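Local coordinates for 33-36 kDa outer membrane protein (Acinetobacter baumannii, PDB 6GIE), which probably forms an outer-membrane beta-barrel porin channel through which small solutes may cross the outer membrane, at residues V198-I201 / M206-G209; A241-F246 / D251-G256; Y260-T263 / A267-A270; A66-Q71 / E102-T107. All blocks are in the same frame, centred on the assembly; numbering follows the deposited sequence.

Contact 1: V198-I201 / M206-G209; sequences VGNI and MAIG
Ile-201 and Met-206 lie side by side at the turn end of strands 190-200 and 207-216, their side chains pointing the same way. Ile-201 CG1 comes to 3.9 Å from Met-206 CB. It is placed there by a chi1 of 82°, which sets CG1 between the backbone N and the carbonyl carbon; the thioether end of Met-206, bent at chi3, leads away. Their backbones are joined by a hydrogen bond from Ile-201 N to Met-206 O (3.1 Å), with the donor 41° above the carbonyl plane. The next pair is more regular: Gly-199 N reaches Ile-208 O at 3.1 Å, and Ile-208 N returns to Gly-199 O at 2.9 Å. Ile-208 lays CG2 3.7 Å from Gly-199 O, while its longer branch leads off on the surface, probably toward lipid. Val-198, Asn-200 and Ala-207 share the other face. There Ala-207 CB lies 3.7 Å from Asn-200 OD1, and all three side chains touch Pro-62 of the loop lining that face. Met-206 N is hydrogen-bonded to Thr-204 OG1 within the connection. Two antiparallel strands closed by so short a link form the beta hairpin from which porin barrels are built.

Contact 2: A241-F246 / D251-G256; sequences ADVSAF and DHVWGG. With C8E ((hydroxyethyloxy)tri(ethyloxy)octane), chain D; C8E ((hydroxyethyloxy)tri(ethyloxy)octane), chain C.
The loop end of a beta hairpin in the barrel wall, where strands 234-242 and 252-261 run into their connection, brings Ala-241 to Ser-244 against Asp-251 to Val-253. Ala-241 and Val-253 form a hydrogen-bonded antiparallel pair: Ala-241 N donates to Val-253 O (2.7 Å, in the carbonyl plane), and Val-253 N donates to Ala-241 O (2.9 Å). Two residues on, Val-243 N points almost straight at Asp-251 O, 2.9 Å away with 175° at the hydrogen. Apolar packing backs these bonds on the inward face: Ala-241 CB lies 4.3 Å from Val-253 CB, and Val-243 CG2 lies 4.2 Å from Val-253 CG2. The outward face is polar. Asp-242 swings CG opposite its backbone N (chi1 -175°), bringing OD2 to 3.0 Å from His-252 NE2 at the imidazole edge, with carboxylate and ring planes 69° apart. Ser-244 OG sits 2.9 Å from Asp-251 OD1. Asp-242 OD2 and Asp-251 OD2 are 4.6 Å apart, and two carboxylates so close would tend to favour a positively charged His-252. Farther along the same outer face, the Trp-254 indole NE1 makes a weak hydrogen bond to O15 of a detergent molecule, consistent with a membrane-facing surface. Strand 220-229 flanks the hairpin through the backbone of Tyr-222, bonded to Asp-242. Beyond the other edge, strand 266-276 meets Asp-251 and His-252, which both face Asn-276 in a classic beta bulge, and Val-253 packs on Val-273 and Ala-275.

Contact 3: Y260-T263 / A267-A270; sequences YFIT and AVGA. With C8E ((hydroxyethyloxy)tri(ethyloxy)octane), chain C.
Ala-267 packs its methyl group on the Phe-261 ring in a CH-pi contact: CB stands 3.5 Å from the ring centroid and only 4° off the normal, nearly over the centre of one face. With chi1 at -84°, Phe-261 CG turns back beside its backbone N, which brings that face over the alanine of the paired strand. The other apolar touch is looser and lies where the chain turns its corner, Ile-262 CD1 meeting Val-268 CG2 at 4.4 Å. Backbone hydrogen bonds carry the pairing. Tyr-260 N gives to Val-268 O at 2.8 Å, Val-268 N gives back to Tyr-260 O at 3.0 Å, and Ala-267 CA adds a CA-H...O contact of 3.3 Å to that same Tyr-260 O. A detergent chain lies along the Tyr-260 side of the hairpin, its C8 atom 3.9 Å from Tyr-260 CB, while the phenol OH is hydrogen-bonded to Lys-233 NZ. At the corner, Ile-262 and Thr-263 both face Val-266 in a classic beta bulge. Strand 285-295 flanks the hairpin on the Ala-267 side through Lys-293, and Lys-233 hydrogen-bonds to the Phe-261 backbone. The Phe-261 side chain also touches Arg-295 and the loop residues Leu-63 and Ala-64.

Contact 4: A66-Q71 / E102-T107; sequences AAFLNQ and EAYLPT
This is a small packing contact inside the barrel: Gln-71, at the close of the short helix 66-69, sets its backbone over one face of the Tyr-104 ring near the end of strand 94-105. The helix belongs to the link between strands 55-57 and 74-83, which folds into the barrel, and Tyr-104 points inward from the wall to meet it. Gln-71 touches chiefly with its backbone and the root of its side chain. Its CA stands 3.6 Å above the Tyr-104 ring plane, over the centre, and its CB comes to 3.5 Å from Tyr-104 CD2. Over the same face, the carbonyl leans toward the other ring edge, with Gln-71 O 3.4 Å from Tyr-104 CD1. The glutamine side chain crosses the tyrosine at about a right angle, amide and ring planes 64° apart. The left-handed backbone at Gln-71 (phi 52°) ends the helix: it is the C-prime residue of a Schellman motif, with Gln-71 N bonded to Phe-68 O (2.9 Å) and Ala-72 N to Ala-67 O. At the far end of the phenol, Tyr-104 OH reaches Phe-68 CD1 at 3.7 Å, placed obliquely to that ring, and Lys-196 makes a cation-pi contact with Phe-68. The contact is van der Waals packing of backbone and CB on an aromatic face, and depends on shape more than on polar pairing; the ring's orientation is probably set by Tyr-113, which meets it edge-to-face, and by Ser-73 OG, which bonds to Tyr-104 N.

Overall arrangement
Along the chain, contact 4 closes first, then come contacts 1, 2 and 3; contacts 1, 2 and 3 are hairpins of the barrel wall, and contact 4 joins the inner helix to strand 94-105. Contacts 2 and 3 share strand 252-261 near its two ends, with centres 26 Å apart, and both touch one detergent molecule. Contacts 1 and 4 meet directly: Val-198 CG1 lies 3.9 Å from Leu-69 CD2, so the inner helix leans on the wall at the hairpin of contact 1. Contact 3 comes within about 7 Å of contact 4 at nearest atoms. Contact 2 stands across the chain's centre from contact 4, 29 Å between centres. The helix-bearing link lies within the barrel near contacts 1 and 4 and may narrow the channel there.

Contact 1: V198-I201 / M206-G209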
loop_
_atom_site.group_PDB
_atom_site.type_symbol
_atom_site.label_atom_id
_atom_site.label_comp_id
_atom_site.label_asym_id
_atom_site.label_seq_id
_atom_site.Cartn_x
_atom_site.Cartn_y
_atom_site.Cartn_z
ATOM N N VAL A 198 2.282 11.201 5.831
ATOM C CA VAL A 198 2.263 11.957 4.576
ATOM C C VAL A 198 2.191 13.403 4.944
ATOM O O VAL A 198 1.298 13.819 5.652
ATOM C CB VAL A 198 1.085 11.556 3.637
ATOM C CG1 VAL A 198 1.069 12.450 2.403
ATOM C CG2 VAL A 198 1.269 10.135 3.171
ATOM N N GLY A 199 3.207 14.161 4.562
ATOM C CA GLY A 199 3.190 15.592 4.753
ATOM C C GLY A 199 3.596 16.381 3.516
ATOM O O GLY A 199 4.395 15.932 2.668
ATOM N N ASN A 200 3.003 17.562 3.421
ATOM C CA ASN A 200 3.381 18.582 2.454
ATOM C C ASN A 200 4.623 19.242 2.930
ATOM O O ASN A 200 4.740 19.448 4.122
ATOM C CB ASN A 200 2.268 19.602 2.344
ATOM C CG ASN A 200 1.039 19.004 1.674
ATOM O OD1 ASN A 200 1.149 18.067 0.882
ATOM N ND2 ASN A 200 -0.118 19.528 1.988
ATOM N N ILE A 201 5.567 19.556 2.042
ATOM C CA ILE A 201 6.692 20.366 2.502
ATOM C C ILE A 201 6.321 21.862 2.388
ATOM O O ILE A 201 5.951 22.347 1.328
ATOM C CB ILE A 201 8.063 19.989 1.876
ATOM C CG1 ILE A 201 8.247 20.616 0.503
ATOM C CG2 ILE A 201 8.260 18.473 1.811
ATOM C CD1 ILE A 201 9.697 20.680 0.108
ATOM N N MET A 206 5.532 20.170 -3.188
ATOM C CA MET A 206 6.132 18.855 -3.017
ATOM C C MET A 206 5.591 18.227 -1.736
ATOM O O MET A 206 4.971 18.900 -0.897
ATOM C CB MET A 206 7.657 18.969 -3.014
ATOM C CG MET A 206 8.209 19.728 -4.258
ATOM S SD MET A 206 9.979 20.011 -4.066
ATOM C CE MET A 206 10.510 18.583 -4.937
ATOM N N ALA A 207 5.853 16.962 -1.566
ATOM C CA ALA A 207 5.453 16.289 -0.386
ATOM C C ALA A 207 6.277 15.029 -0.265
ATOM O O ALA A 207 6.962 14.600 -1.197
ATOM C CB ALA A 207 3.933 15.938 -0.423
ATOM N N ILE A 208 6.098 14.398 0.889
ATOM C CA ILE A 208 6.813 13.193 1.208
ATOM C C ILE A 208 5.952 12.210 1.950
ATOM O O ILE A 208 5.113 12.608 2.752
ATOM C CB ILE A 208 8.022 13.603 2.011
ATOM C CG1 ILE A 208 8.989 12.425 2.143
ATOM C CG2 ILE A 208 7.603 14.142 3.374
ATOM C CD1 ILE A 208 10.419 12.904 2.497
ATOM N N GLY A 209 6.144 10.928 1.677
ATOM C CA GLY A 209 5.429 9.869 2.386
ATOM C C GLY A 209 6.338 8.763 2.854
ATOM O O GLY A 209 7.274 8.350 2.133
#

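Contact 2: A241-F246 / D251-G256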
loop_
_atom_site.group_PDB
_atom_site.type_symbol
_atom_site.label_atom_id
_atom_site.label_comp_id
_atom_site.label_asym_id
_atom_site.label_seq_id
_atom_site.Cartn_x
_atom_site.Cartn_y
_atom_site.Cartn_z
ATOM N N ALA A 241 13.340 -4.153 2.448
ATOM C CA ALA A 241 12.742 -5.051 3.405
ATOM C C ALA A 241 13.698 -6.188 3.743
ATOM O O ALA A 241 14.551 -6.569 2.977
ATOM C CB ALA A 241 11.392 -5.556 2.874
ATOM N N ASP A 242 13.611 -6.634 4.964
ATOM C CA ASP A 242 14.418 -7.760 5.421
ATOM C C ASP A 242 13.404 -8.874 5.693
ATOM O O ASP A 242 12.429 -8.690 6.462
ATOM C CB ASP A 242 15.197 -7.429 6.705
ATOM C CG ASP A 242 16.123 -8.544 7.127
ATOM O OD1 ASP A 242 15.612 -9.576 7.586
ATOM O OD2 ASP A 242 17.373 -8.407 7.012
ATOM N N VAL A 243 13.646 -10.005 5.044
ATOM C CA VAL A 243 12.684 -11.082 5.040
ATOM C C VAL A 243 13.285 -12.459 5.331
ATOM O O VAL A 243 12.569 -13.433 5.229
ATOM C CB VAL A 243 11.867 -11.072 3.726
ATOM C CG1 VAL A 243 11.142 -9.729 3.552
ATOM C CG2 VAL A 243 12.740 -11.350 2.532
ATOM N N SER A 244 14.547 -12.556 5.748
ATOM C CA SER A 244 15.109 -13.865 6.181
ATOM C C SER A 244 14.063 -14.786 6.878
ATOM O O SER A 244 14.054 -16.000 6.667
ATOM C CB SER A 244 16.301 -13.655 7.124
ATOM O OG SER A 244 17.026 -12.483 6.778
ATOM N N ALA A 245 13.181 -14.183 7.672
ATOM C CA ALA A 245 12.221 -14.894 8.518
ATOM C C ALA A 245 10.873 -15.212 7.877
ATOM O O ALA A 245 9.964 -15.672 8.563
ATOM C CB ALA A 245 11.987 -14.086 9.785
ATOM N N PHE A 246 10.728 -14.973 6.578
ATOM C CA PHE A 246 9.509 -15.368 5.844
ATOM C C PHE A 246 9.632 -16.789 5.273
ATOM O O PHE A 246 8.665 -17.328 4.717
ATOM C CB PHE A 246 9.208 -14.388 4.707
ATOM C CG PHE A 246 8.206 -13.321 5.061
ATOM C CD1 PHE A 246 6.896 -13.657 5.356
ATOM C CD2 PHE A 246 8.561 -11.976 5.044
ATOM C CE1 PHE A 246 5.969 -12.675 5.658
ATOM C CE2 PHE A 246 7.639 -10.990 5.338
ATOM C CZ PHE A 246 6.342 -11.342 5.649
ATOM N N ASP A 251 16.853 -13.194 1.738
ATOM C CA ASP A 251 17.214 -12.332 2.862
ATOM C C ASP A 251 16.758 -10.859 2.680
ATOM O O ASP A 251 16.025 -10.325 3.493
ATOM C CB ASP A 251 18.725 -12.404 3.088
ATOM C CG ASP A 251 19.085 -12.803 4.500
ATOM O OD1 ASP A 251 18.747 -13.952 4.897
ATOM O OD2 ASP A 251 19.691 -11.963 5.214
ATOM N N HIS A 252 17.175 -10.186 1.622
ATOM C CA HIS A 252 16.900 -8.743 1.496
ATOM C C HIS A 252 16.167 -8.394 0.198
ATOM O O HIS A 252 16.398 -9.039 -0.833
ATOM C CB HIS A 252 18.216 -7.975 1.618
ATOM C CG HIS A 252 18.944 -8.283 2.883
ATOM N ND1 HIS A 252 20.153 -8.943 2.909
ATOM C CD2 HIS A 252 18.592 -8.090 4.178
ATOM C CE1 HIS A 252 20.528 -9.124 4.163
ATOM N NE2 HIS A 252 19.600 -8.615 4.954
ATOM N N VAL A 253 15.270 -7.409 0.281
ATOM C CA VAL A 253 14.529 -6.880 -0.861
ATOM C C VAL A 253 14.639 -5.364 -0.946
ATOM O O VAL A 253 14.435 -4.694 0.044
ATOM C CB VAL A 253 13.048 -7.192 -0.752
ATOM C CG1 VAL A 253 12.280 -6.542 -1.884
ATOM C CG2 VAL A 253 12.854 -8.704 -0.756
ATOM N N TRP A 254 14.953 -4.837 -2.128
ATOM C CA TRP A 254 14.944 -3.410 -2.352
ATOM C C TRP A 254 14.296 -3.064 -3.711
ATOM O O TRP A 254 14.294 -3.878 -4.651
ATOM C CB TRP A 254 16.350 -2.841 -2.178
ATOM C CG TRP A 254 17.344 -3.335 -3.080
ATOM C CD1 TRP A 254 17.828 -2.667 -4.151
ATOM C CD2 TRP A 254 18.049 -4.600 -3.035
ATOM N NE1 TRP A 254 18.769 -3.433 -4.813
ATOM C CE2 TRP A 254 18.927 -4.624 -4.145
ATOM C CE3 TRP A 254 18.005 -5.718 -2.192
ATOM C CZ2 TRP A 254 19.770 -5.729 -4.425
ATOM C CZ3 TRP A 254 18.818 -6.819 -2.477
ATOM C CH2 TRP A 254 19.703 -6.810 -3.575
ATOM N N GLY A 255 13.677 -1.894 -3.770
ATOM C CA GLY A 255 12.995 -1.479 -4.935
ATOM C C GLY A 255 12.954 0.009 -5.190
ATOM O O GLY A 255 13.148 0.821 -4.293
ATOM N N GLY A 256 12.701 0.354 -6.451
ATOM C CA GLY A 256 12.350 1.698 -6.783
ATOM C C GLY A 256 11.043 1.692 -7.481
ATOM O O GLY A 256 10.702 0.725 -8.114
HETATM O O12 C8E D . 22.428 -3.854 -6.325
HETATM C C13 C8E D . 22.240 -3.037 -7.481
HETATM C C14 C8E D . 21.176 -1.983 -7.204
HETATM O O15 C8E D . 19.930 -2.421 -7.743
HETATM C C16 C8E D . 19.018 -1.384 -8.120
HETATM C C17 C8E D . 17.953 -1.302 -7.041
HETATM O O18 C8E D . 16.987 -0.292 -7.316
HETATM C C19 C8E D . 16.104 -0.078 -6.227
HETATM C C20 C8E D . 16.703 0.837 -5.171
HETATM O O21 C8E D . 16.335 2.191 -5.467
HETATM C C6 C8E C . 7.524 9.061 -14.541
HETATM C C7 C8E C . 7.361 7.578 -14.379
HETATM C C8 C8E C . 5.906 7.161 -14.379
HETATM O O9 C8E C . 5.663 6.207 -15.436
HETATM C C10 C8E C . 6.178 4.893 -15.256
HETATM C C11 C8E C . 5.954 4.013 -16.479
HETATM O O12 C8E C . 7.096 3.785 -17.328
HETATM C C13 C8E C . 8.376 3.920 -16.775
HETATM C C14 C8E C . 9.408 3.007 -17.398
HETATM O O15 C8E C . 10.242 2.770 -16.266
HETATM C C16 C8E C . 11.259 1.820 -16.359
HETATM C C17 C8E C . 11.402 1.210 -14.976
HETATM O O18 C8E C . 11.113 2.142 -13.942
HETATM C C19 C8E C . 11.078 1.472 -12.674
HETATM C C20 C8E C . 10.774 2.468 -11.557
HETATM O O21 C8E C . 11.982 2.891 -10.911
#

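Contact 3: Y260-T263 / A267-A270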
loop_
_atom_site.group_PDB
_atom_site.type_symbol
_atom_site.label_atom_id
_atom_site.label_comp_id
_atom_site.label_asym_id
_atom_site.label_seq_id
_atom_site.Cartn_x
_atom_site.Cartn_y
_atom_site.Cartn_z
ATOM N N TYR A 260 2.878 8.354 -11.921
ATOM C CA TYR A 260 2.501 9.659 -12.470
ATOM C C TYR A 260 1.040 9.725 -12.811
ATOM O O TYR A 260 0.548 8.884 -13.550
ATOM C CB TYR A 260 3.310 10.031 -13.741
ATOM C CG TYR A 260 2.881 11.388 -14.365
ATOM C CD1 TYR A 260 3.047 12.581 -13.671
ATOM C CD2 TYR A 260 2.299 11.458 -15.604
ATOM C CE1 TYR A 260 2.633 13.806 -14.196
ATOM C CE2 TYR A 260 1.899 12.671 -16.168
ATOM C CZ TYR A 260 2.065 13.851 -15.461
ATOM O OH TYR A 260 1.678 15.071 -15.993
ATOM N N PHE A 261 0.360 10.755 -12.316
ATOM C CA PHE A 261 -1.042 10.983 -12.661
ATOM C C PHE A 261 -1.095 11.833 -13.898
ATOM O O PHE A 261 -0.798 12.995 -13.852
ATOM C CB PHE A 261 -1.774 11.704 -11.535
ATOM C CG PHE A 261 -2.258 10.810 -10.471
ATOM C CD1 PHE A 261 -1.362 10.300 -9.518
ATOM C CD2 PHE A 261 -3.611 10.496 -10.373
ATOM C CE1 PHE A 261 -1.819 9.480 -8.501
ATOM C CE2 PHE A 261 -4.070 9.678 -9.354
ATOM C CZ PHE A 261 -3.168 9.182 -8.410
ATOM N N ILE A 262 -1.485 11.243 -15.013
ATOM C CA ILE A 262 -1.622 11.964 -16.296
ATOM C C ILE A 262 -2.775 12.953 -16.152
ATOM O O ILE A 262 -2.712 14.055 -16.632
ATOM C CB ILE A 262 -1.911 10.959 -17.444
ATOM C CG1 ILE A 262 -0.761 9.965 -17.589
ATOM C CG2 ILE A 262 -2.221 11.677 -18.748
ATOM C CD1 ILE A 262 -1.062 8.838 -18.526
ATOM N N THR A 263 -3.848 12.514 -15.502
ATOM C CA THR A 263 -4.920 13.390 -15.040
ATOM C C THR A 263 -5.208 12.878 -13.661
ATOM O O THR A 263 -4.765 11.781 -13.309
ATOM C CB THR A 263 -6.236 13.241 -15.818
ATOM O OG1 THR A 263 -6.776 11.924 -15.619
ATOM C CG2 THR A 263 -5.997 13.515 -17.293
ATOM N N ALA A 267 -3.650 7.300 -13.514
ATOM C CA ALA A 267 -2.238 7.223 -13.146
ATOM C C ALA A 267 -1.580 5.958 -13.730
ATOM O O ALA A 267 -2.218 4.946 -13.902
ATOM C CB ALA A 267 -2.072 7.291 -11.609
ATOM N N VAL A 268 -0.314 6.041 -14.095
ATOM C CA VAL A 268 0.439 4.852 -14.440
ATOM C C VAL A 268 1.720 4.865 -13.670
ATOM O O VAL A 268 2.159 5.924 -13.149
ATOM C CB VAL A 268 0.751 4.841 -15.911
ATOM C CG1 VAL A 268 -0.564 4.728 -16.701
ATOM C CG2 VAL A 268 1.506 6.109 -16.314
ATOM N N GLY A 269 2.336 3.681 -13.611
ATOM C CA GLY A 269 3.479 3.486 -12.798
ATOM C C GLY A 269 4.312 2.292 -13.103
ATOM O O GLY A 269 3.927 1.398 -13.852
ATOM N N ALA A 270 5.473 2.281 -12.439
ATOM C CA ALA A 270 6.481 1.306 -12.700
ATOM C C ALA A 270 7.184 0.893 -11.445
ATOM O O ALA A 270 7.397 1.722 -10.549
ATOM C CB ALA A 270 7.490 1.875 -13.754
HETATM C C6 C8E C . 7.524 9.061 -14.541
HETATM C C7 C8E C . 7.361 7.578 -14.379
HETATM C C8 C8E C . 5.906 7.161 -14.379
HETATM O O9 C8E C . 5.663 6.207 -15.436
HETATM C C10 C8E C . 6.178 4.893 -15.256
HETATM C C11 C8E C . 5.954 4.013 -16.479
HETATM O O12 C8E C . 7.096 3.785 -17.328
HETATM C C13 C8E C . 8.376 3.920 -16.775
HETATM C C14 C8E C . 9.408 3.007 -17.398
HETATM O O15 C8E C . 10.242 2.770 -16.266
HETATM C C16 C8E C . 11.259 1.820 -16.359
HETATM C C17 C8E C . 11.402 1.210 -14.976
HETATM O O18 C8E C . 11.113 2.142 -13.942
HETATM C C19 C8E C . 11.078 1.472 -12.674
HETATM C C20 C8E C . 10.774 2.468 -11.557
HETATM O O21 C8E C . 11.982 2.891 -10.911
#

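Contact 4: A66-Q71 / E102-T107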
loop_
_atom_site.group_PDB
_atom_site.type_symbol
_atom_site.label_atom_id
_atom_site.label_comp_id
_atom_site.label_asym_id
_atom_site.label_seq_id
_atom_site.Cartn_x
_atom_site.Cartn_y
_atom_site.Cartn_z
ATOM N N ALA A 66 -4.436 10.664 -1.482
ATOM C CA ALA A 66 -5.644 11.429 -1.163
ATOM C C ALA A 66 -6.555 10.668 -0.214
ATOM O O ALA A 66 -7.216 11.329 0.641
ATOM C CB ALA A 66 -6.405 11.785 -2.452
ATOM N N ALA A 67 -6.594 9.322 -0.321
ATOM C CA ALA A 67 -7.533 8.533 0.561
ATOM C C ALA A 67 -7.059 8.645 2.020
ATOM O O ALA A 67 -7.845 8.960 2.978
ATOM C CB ALA A 67 -7.654 7.062 0.157
ATOM N N PHE A 68 -5.783 8.351 2.198
ATOM C CA PHE A 68 -5.143 8.584 3.511
ATOM C C PHE A 68 -5.294 10.023 4.064
ATOM O O PHE A 68 -5.734 10.249 5.232
ATOM C CB PHE A 68 -3.683 8.216 3.477
ATOM C CG PHE A 68 -3.025 8.349 4.810
ATOM C CD1 PHE A 68 -3.233 7.394 5.798
ATOM C CD2 PHE A 68 -2.215 9.405 5.077
ATOM C CE1 PHE A 68 -2.623 7.546 7.064
ATOM C CE2 PHE A 68 -1.571 9.561 6.331
ATOM C CZ PHE A 68 -1.790 8.639 7.320
ATOM N N LEU A 69 -5.031 10.997 3.237
ATOM C CA LEU A 69 -5.174 12.364 3.698
ATOM C C LEU A 69 -6.616 12.754 4.002
ATOM O O LEU A 69 -6.847 13.633 4.802
ATOM C CB LEU A 69 -4.556 13.358 2.727
ATOM C CG LEU A 69 -3.014 13.259 2.523
ATOM C CD1 LEU A 69 -2.545 14.095 1.368
ATOM C CD2 LEU A 69 -2.310 13.710 3.789
ATOM N N ASN A 70 -7.634 12.183 3.381
ATOM C CA ASN A 70 -8.867 12.505 3.982
ATOM C C ASN A 70 -9.487 11.411 4.889
ATOM O O ASN A 70 -10.625 11.481 5.229
ATOM C CB ASN A 70 -9.827 13.453 3.194
ATOM C CG ASN A 70 -9.844 13.325 1.679
ATOM O OD1 ASN A 70 -10.927 13.340 1.194
ATOM N ND2 ASN A 70 -8.696 13.487 0.934
ATOM N N GLN A 71 -8.652 10.469 5.338
ATOM C CA GLN A 71 -9.054 9.442 6.292
ATOM C C GLN A 71 -10.294 8.788 5.757
ATOM O O GLN A 71 -11.301 8.691 6.431
ATOM C CB GLN A 71 -9.271 10.069 7.688
ATOM C CG GLN A 71 -7.923 10.617 8.171
ATOM C CD GLN A 71 -8.034 11.552 9.358
ATOM O OE1 GLN A 71 -8.429 11.137 10.430
ATOM N NE2 GLN A 71 -7.653 12.817 9.169
ATOM N N GLU A 102 -11.020 -0.670 5.828
ATOM C CA GLU A 102 -10.393 0.245 6.717
ATOM C C GLU A 102 -11.439 1.192 7.257
ATOM O O GLU A 102 -12.284 1.707 6.486
ATOM C CB GLU A 102 -9.437 1.132 5.914
ATOM C CG GLU A 102 -8.346 0.377 5.229
ATOM C CD GLU A 102 -7.218 1.336 4.803
ATOM O OE1 GLU A 102 -6.263 1.651 5.633
ATOM O OE2 GLU A 102 -7.335 1.802 3.632
ATOM N N ALA A 103 -11.344 1.446 8.550
ATOM C CA ALA A 103 -12.233 2.359 9.246
ATOM C C ALA A 103 -11.389 3.425 9.958
ATOM O O ALA A 103 -10.498 3.065 10.713
ATOM C CB ALA A 103 -13.011 1.604 10.286
ATOM N N TYR A 104 -11.667 4.699 9.663
ATOM C CA TYR A 104 -11.141 5.868 10.421
ATOM C C TYR A 104 -12.300 6.399 11.228
ATOM O O TYR A 104 -13.382 6.707 10.694
ATOM C CB TYR A 104 -10.668 6.998 9.507
ATOM C CG TYR A 104 -9.531 6.594 8.625
ATOM C CD1 TYR A 104 -9.756 5.856 7.439
ATOM C CD2 TYR A 104 -8.223 6.941 8.949
ATOM C CE1 TYR A 104 -8.677 5.471 6.626
ATOM C CE2 TYR A 104 -7.150 6.575 8.112
ATOM C CZ TYR A 104 -7.380 5.847 6.966
ATOM O OH TYR A 104 -6.317 5.458 6.194
ATOM N N LEU A 105 -12.078 6.534 12.508
ATOM C CA LEU A 105 -13.146 6.919 13.405
ATOM C C LEU A 105 -12.621 8.041 14.263
ATOM O O LEU A 105 -11.826 7.812 15.174
ATOM C CB LEU A 105 -13.600 5.728 14.252
ATOM C CG LEU A 105 -14.468 6.045 15.486
ATOM C CD1 LEU A 105 -15.839 6.562 15.079
ATOM C CD2 LEU A 105 -14.598 4.837 16.390
ATOM N N PRO A 106 -13.030 9.270 13.947
ATOM C CA PRO A 106 -12.791 10.437 14.841
ATOM C C PRO A 106 -13.392 10.205 16.232
ATOM O O PRO A 106 -14.436 9.572 16.337
ATOM C CB PRO A 106 -13.537 11.585 14.149
ATOM C CG PRO A 106 -13.642 11.155 12.710
ATOM C CD PRO A 106 -13.675 9.652 12.678
ATOM N N THR A 107 -12.707 10.685 17.260
ATOM C CA THR A 107 -13.146 10.624 18.610
ATOM C C THR A 107 -12.848 11.957 19.332
ATOM O O THR A 107 -12.144 12.826 18.811
ATOM C CB THR A 107 -12.424 9.487 19.379
ATOM O OG1 THR A 107 -11.138 9.943 19.874
ATOM C CG2 THR A 107 -12.273 8.265 18.520
#